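Lysozyme M1 (Streptomyces coelicolor, PDB 1JFX) hydrolyses the beta-1,4 linkages of peptidoglycan between N-acetylmuramic acid and N-acetylglucosamine, acting as both a lysozyme and a diacetylmuramidase. Local coordinates at residues I17-Y31 / F181-V193. Residues are numbered along the deposited sequence; the frame is centred on the assembly and turned at random.
Sequences INWSSVKSAGMSFAY and FWQYSATGRVGGV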
loop_
_atom_site.group_PDB
_atom_site.type_symbol
_atom_site.label_atom_id
_atom_site.label_comp_id
_atom_site.label_asym_id
_atom_site.label_seq_id
_atom_site.Cartn_x
_atom_site.Cartn_y
_atom_site.Cartn_z
ATOM N N ILE A 17 -8.805 5.112 -16.117
ATOM C CA ILE A 17 -7.710 4.217 -16.487
ATOM C C ILE A 17 -8.161 3.043 -17.345
ATOM O O ILE A 17 -9.185 2.417 -17.063
ATOM C CB ILE A 17 -7.054 3.636 -15.218
ATOM C CG1 ILE A 17 -6.481 4.770 -14.365
ATOM C CG2 ILE A 17 -5.955 2.614 -15.600
ATOM C CD1 ILE A 17 -5.935 4.282 -12.993
ATOM N N ASN A 18 -7.407 2.756 -18.403
ATOM C CA ASN A 18 -7.717 1.604 -19.242
ATOM C C ASN A 18 -6.807 0.493 -18.721
ATOM O O ASN A 18 -5.617 0.430 -19.067
ATOM C CB ASN A 18 -7.406 1.875 -20.714
ATOM C CG ASN A 18 -7.810 0.716 -21.598
ATOM O OD1 ASN A 18 -7.727 -0.434 -21.188
ATOM N ND2 ASN A 18 -8.248 1.013 -22.814
ATOM N N TRP A 19 -7.357 -0.372 -17.875
ATOM C CA TRP A 19 -6.556 -1.434 -17.287
ATOM C C TRP A 19 -6.057 -2.507 -18.238
ATOM O O TRP A 19 -5.034 -3.141 -17.965
ATOM C CB TRP A 19 -7.300 -2.048 -16.093
ATOM C CG TRP A 19 -7.403 -1.074 -14.948
ATOM C CD1 TRP A 19 -8.414 -0.190 -14.702
ATOM C CD2 TRP A 19 -6.423 -0.857 -13.926
ATOM N NE1 TRP A 19 -8.122 0.572 -13.583
ATOM C CE2 TRP A 19 -6.907 0.176 -13.090
ATOM C CE3 TRP A 19 -5.175 -1.438 -13.635
ATOM C CZ2 TRP A 19 -6.191 0.641 -11.983
ATOM C CZ3 TRP A 19 -4.460 -0.975 -12.534
ATOM C CH2 TRP A 19 -4.971 0.055 -11.719
ATOM N N SER A 20 -6.737 -2.721 -19.362
ATOM C CA SER A 20 -6.225 -3.713 -20.296
ATOM C C SER A 20 -4.910 -3.164 -20.852
ATOM O O SER A 20 -3.982 -3.919 -21.147
ATOM C CB SER A 20 -7.233 -4.001 -21.426
ATOM O OG SER A 20 -7.458 -2.879 -22.263
ATOM N N SER A 21 -4.820 -1.842 -20.980
ATOM C CA SER A 21 -3.586 -1.241 -21.469
ATOM C C SER A 21 -2.481 -1.313 -20.435
ATOM O O SER A 21 -1.302 -1.457 -20.791
ATOM C CB SER A 21 -3.822 0.207 -21.880
ATOM O OG SER A 21 -4.653 0.223 -23.022
ATOM N N VAL A 22 -2.851 -1.210 -19.163
ATOM C CA VAL A 22 -1.859 -1.286 -18.082
ATOM C C VAL A 22 -1.253 -2.692 -18.097
ATOM O O VAL A 22 -0.041 -2.871 -17.959
ATOM C CB VAL A 22 -2.516 -1.007 -16.703
ATOM C CG1 VAL A 22 -1.533 -1.318 -15.569
ATOM C CG2 VAL A 22 -2.950 0.450 -16.629
ATOM N N LYS A 23 -2.112 -3.692 -18.267
ATOM C CA LYS A 23 -1.661 -5.074 -18.322
ATOM C C LYS A 23 -0.792 -5.319 -19.558
ATOM O O LYS A 23 0.265 -5.937 -19.459
ATOM C CB LYS A 23 -2.855 -6.029 -18.367
ATOM C CG LYS A 23 -2.488 -7.515 -18.454
ATOM C CD LYS A 23 -2.036 -8.054 -17.089
ATOM C CE LYS A 23 -1.832 -9.572 -17.109
ATOM N NZ LYS A 23 -0.745 -9.971 -18.038
ATOM N N SER A 24 -1.223 -4.837 -20.723
ATOM C CA SER A 24 -0.420 -5.096 -21.925
ATOM C C SER A 24 0.912 -4.343 -21.907
ATOM O O SER A 24 1.850 -4.718 -22.616
ATOM C CB SER A 24 -1.208 -4.779 -23.200
ATOM O OG SER A 24 -1.466 -3.404 -23.327
ATOM N N ALA A 25 0.988 -3.297 -21.091
ATOM C CA ALA A 25 2.218 -2.525 -20.929
ATOM C C ALA A 25 3.254 -3.358 -20.164
ATOM O O ALA A 25 4.424 -2.976 -20.093
ATOM C CB ALA A 25 1.940 -1.225 -20.165
ATOM N N GLY A 26 2.810 -4.467 -19.575
ATOM C CA GLY A 26 3.703 -5.343 -18.840
ATOM C C GLY A 26 3.584 -5.310 -17.326
ATOM O O GLY A 26 4.368 -5.948 -16.627
ATOM N N MET A 27 2.620 -4.563 -16.803
ATOM C CA MET A 27 2.437 -4.492 -15.356
ATOM C C MET A 27 1.797 -5.776 -14.846
ATOM O O MET A 27 0.892 -6.331 -15.487
ATOM C CB MET A 27 1.549 -3.301 -14.989
ATOM C CG MET A 27 2.118 -1.962 -15.420
ATOM S SD MET A 27 3.718 -1.658 -14.610
ATOM C CE MET A 27 4.160 -0.040 -15.351
ATOM N N SER A 28 2.265 -6.235 -13.689
ATOM C CA SER A 28 1.749 -7.451 -13.059
ATOM C C SER A 28 0.805 -7.171 -11.885
ATOM O O SER A 28 -0.072 -7.988 -11.575
ATOM C CB SER A 28 2.903 -8.302 -12.516
ATOM O OG SER A 28 3.787 -8.732 -13.538
ATOM N N PHE A 29 0.985 -6.028 -11.231
ATOM C CA PHE A 29 0.189 -5.718 -10.053
ATOM C C PHE A 29 -0.112 -4.236 -9.897
ATOM O O PHE A 29 0.474 -3.391 -10.572
ATOM C CB PHE A 29 0.933 -6.223 -8.792
ATOM C CG PHE A 29 2.185 -5.429 -8.447
ATOM C CD1 PHE A 29 2.105 -4.289 -7.649
ATOM C CD2 PHE A 29 3.437 -5.818 -8.931
ATOM C CE1 PHE A 29 3.251 -3.546 -7.340
ATOM C CE2 PHE A 29 4.586 -5.085 -8.629
ATOM C CZ PHE A 29 4.489 -3.941 -7.828
ATOM N N ALA A 30 -1.046 -3.941 -8.999
ATOM C CA ALA A 30 -1.403 -2.569 -8.706
ATOM C C ALA A 30 -2.053 -2.427 -7.337
ATOM O O ALA A 30 -2.749 -3.325 -6.874
ATOM C CB ALA A 30 -2.365 -2.023 -9.778
ATOM N N TYR A 31 -1.786 -1.297 -6.688
ATOM C CA TYR A 31 -2.462 -0.959 -5.442
ATOM C C TYR A 31 -3.322 0.244 -5.816
ATOM O O TYR A 31 -2.890 1.129 -6.557
ATOM C CB TYR A 31 -1.479 -0.647 -4.318
ATOM C CG TYR A 31 -1.186 -1.889 -3.499
ATOM C CD1 TYR A 31 -2.184 -2.487 -2.713
ATOM C CD2 TYR A 31 0.082 -2.477 -3.515
ATOM C CE1 TYR A 31 -1.922 -3.638 -1.959
ATOM C CE2 TYR A 31 0.348 -3.623 -2.766
ATOM C CZ TYR A 31 -0.652 -4.197 -1.991
ATOM O OH TYR A 31 -0.372 -5.311 -1.233
ATOM N N PHE A 181 7.728 -4.235 -1.556
ATOM C CA PHE A 181 7.378 -3.396 -2.710
ATOM C C PHE A 181 8.209 -2.132 -2.569
ATOM O O PHE A 181 8.573 -1.740 -1.456
ATOM C CB PHE A 181 5.894 -3.010 -2.712
ATOM C CG PHE A 181 4.972 -4.159 -2.986
ATOM C CD1 PHE A 181 4.786 -4.619 -4.287
ATOM C CD2 PHE A 181 4.277 -4.763 -1.954
ATOM C CE1 PHE A 181 3.917 -5.663 -4.554
ATOM C CE2 PHE A 181 3.395 -5.817 -2.213
ATOM C CZ PHE A 181 3.215 -6.266 -3.503
ATOM N N TRP A 182 8.506 -1.488 -3.694
ATOM C CA TRP A 182 9.280 -0.256 -3.661
ATOM C C TRP A 182 8.736 0.714 -4.705
ATOM O O TRP A 182 8.715 0.414 -5.899
ATOM C CB TRP A 182 10.762 -0.569 -3.911
ATOM C CG TRP A 182 11.639 0.602 -4.270
ATOM C CD1 TRP A 182 11.522 1.903 -3.847
ATOM C CD2 TRP A 182 12.777 0.561 -5.138
ATOM N NE1 TRP A 182 12.529 2.670 -4.410
ATOM C CE2 TRP A 182 13.307 1.867 -5.204
ATOM C CE3 TRP A 182 13.398 -0.460 -5.871
ATOM C CZ2 TRP A 182 14.430 2.180 -5.978
ATOM C CZ3 TRP A 182 14.514 -0.150 -6.638
ATOM C CH2 TRP A 182 15.014 1.163 -6.686
ATOM N N GLN A 183 8.257 1.864 -4.235
ATOM C CA GLN A 183 7.741 2.897 -5.135
ATOM C C GLN A 183 8.967 3.738 -5.485
ATOM O O GLN A 183 9.473 4.479 -4.639
ATOM C CB GLN A 183 6.705 3.754 -4.416
ATOM C CG GLN A 183 5.910 4.675 -5.337
ATOM C CD GLN A 183 4.988 5.542 -4.523
ATOM O OE1 GLN A 183 5.450 6.418 -3.786
ATOM N NE2 GLN A 183 3.679 5.284 -4.612
ATOM N N TYR A 184 9.426 3.632 -6.731
ATOM C CA TYR A 184 10.644 4.324 -7.159
ATOM C C TYR A 184 10.442 5.550 -8.022
ATOM O O TYR A 184 11.408 6.241 -8.367
ATOM C CB TYR A 184 11.573 3.328 -7.869
ATOM C CG TYR A 184 10.996 2.710 -9.125
ATOM C CD1 TYR A 184 11.107 3.358 -10.348
ATOM C CD2 TYR A 184 10.328 1.477 -9.083
ATOM C CE1 TYR A 184 10.574 2.808 -11.502
ATOM C CE2 TYR A 184 9.784 0.911 -10.247
ATOM C CZ TYR A 184 9.919 1.594 -11.451
ATOM O OH TYR A 184 9.430 1.080 -12.618
ATOM N N SER A 185 9.194 5.819 -8.379
ATOM C CA SER A 185 8.882 6.998 -9.172
ATOM C C SER A 185 7.431 7.395 -9.006
ATOM O O SER A 185 6.570 6.536 -8.831
ATOM C CB SER A 185 9.135 6.744 -10.655
ATOM O OG SER A 185 8.791 7.892 -11.422
ATOM N N ALA A 186 7.182 8.702 -9.053
ATOM C CA ALA A 186 5.829 9.223 -8.983
ATOM C C ALA A 186 5.550 9.938 -10.300
ATOM O O ALA A 186 4.487 10.537 -10.472
ATOM C CB ALA A 186 5.690 10.206 -7.814
ATOM N N THR A 187 6.501 9.860 -11.229
ATOM C CA THR A 187 6.383 10.553 -12.506
ATOM C C THR A 187 6.569 9.642 -13.713
ATOM O O THR A 187 7.095 10.060 -14.751
ATOM C CB THR A 187 7.425 11.690 -12.574
ATOM O OG1 THR A 187 8.726 11.166 -12.260
ATOM C CG2 THR A 187 7.066 12.788 -11.583
ATOM N N GLY A 188 6.137 8.398 -13.579
ATOM C CA GLY A 188 6.301 7.463 -14.677
ATOM C C GLY A 188 5.226 7.562 -15.747
ATOM O O GLY A 188 4.322 8.401 -15.701
ATOM N N ARG A 189 5.338 6.676 -16.722
ATOM C CA ARG A 189 4.376 6.603 -17.810
ATOM C C ARG A 189 3.996 5.140 -17.985
ATOM O O ARG A 189 4.849 4.244 -17.879
ATOM C CB ARG A 189 4.989 7.135 -19.111
ATOM C CG ARG A 189 5.131 8.644 -19.155
ATOM C CD ARG A 189 3.772 9.303 -19.149
ATOM N NE ARG A 189 3.866 10.753 -19.252
ATOM C CZ ARG A 189 4.081 11.574 -18.224
ATOM N NH1 ARG A 189 4.228 11.095 -16.991
ATOM N NH2 ARG A 189 4.138 12.887 -18.424
ATOM N N VAL A 190 2.708 4.895 -18.200
ATOM C CA VAL A 190 2.235 3.541 -18.443
ATOM C C VAL A 190 1.018 3.643 -19.345
ATOM O O VAL A 190 0.158 4.509 -19.158
ATOM C CB VAL A 190 1.853 2.791 -17.135
ATOM C CG1 VAL A 190 0.577 3.379 -16.533
ATOM C CG2 VAL A 190 1.658 1.308 -17.427
ATOM N N GLY A 191 0.972 2.784 -20.350
ATOM C CA GLY A 191 -0.164 2.784 -21.250
ATOM C C GLY A 191 -1.449 2.619 -20.447
ATOM O O GLY A 191 -1.497 1.833 -19.490
ATOM N N GLY A 192 -2.483 3.366 -20.822
ATOM C CA GLY A 192 -3.754 3.269 -20.119
ATOM C C GLY A 192 -3.944 4.307 -19.034
ATOM O O GLY A 192 -5.052 4.511 -18.567
ATOM N N VAL A 193 -2.855 4.946 -18.614
ATOM C CA VAL A 193 -2.948 5.999 -17.611
ATOM C C VAL A 193 -2.444 7.286 -18.238
ATOM O O VAL A 193 -1.352 7.322 -18.815
ATOM C CB VAL A 193 -2.083 5.714 -16.375
ATOM C CG1 VAL A 193 -2.172 6.877 -15.406
ATOM C CG2 VAL A 193 -2.548 4.432 -15.700
#
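The Phe181 ring meets both Phe29 and Tyr31, Phe29 at its CD1/CE1 side and Tyr31 over a face. From CB, with CG anti to the carbonyl carbon (chi1 -69°), CD1 and CE1 run past Phe29: Phe181 CE1 lies over one face of that ring, near its rim, 3.6 Å from Phe29 CE1, and CD1 is just as close to the same atom. The two planes meet obliquely, at 55°. On the far branch, CD2 and CE2 turn to Tyr31, whose edge is set against a face of Phe181 in a T-shaped pair, Tyr31 CE2 coming 3.8 Å from Phe181 CE2 with the planes at 86°. CZ, at the tip, also touches Tyr31 CE2. Tyr31 OH, still beside Phe181 CE2, hydrogen-bonds to Pro94 O.

A second patch lies alongside helix 19-24. Val190 CG2 touches both Met27 CE, at 3.5 Å, and Ala25 CB, at 3.7 Å; the bend in the Met27 chain helps bring its methyl there. The type II turn 190-193 then leads back along the helix to its N-cap, Asn18. Asn18 N bonds Gly192 O at 2.9 Å, nearly straight, while Asn18 OD1 caps the helix, and Ser21 CB packs on Gly192 CA, 3.5 Å away.

Strands 29-36 and 181-185 belong to the curled sheet of this TIM-barrel-related GH25 domain: 29-36 runs parallel beside 6-10, which carries the predicted catalytic Asp9, and 196-202 lies between 6-10 and 181-185. Trp161 and Phe202 extend the aromatic cluster, and Val22 and Met27 pack on Ile8 of strand 6-10, joining helix 19-24 to the sheet.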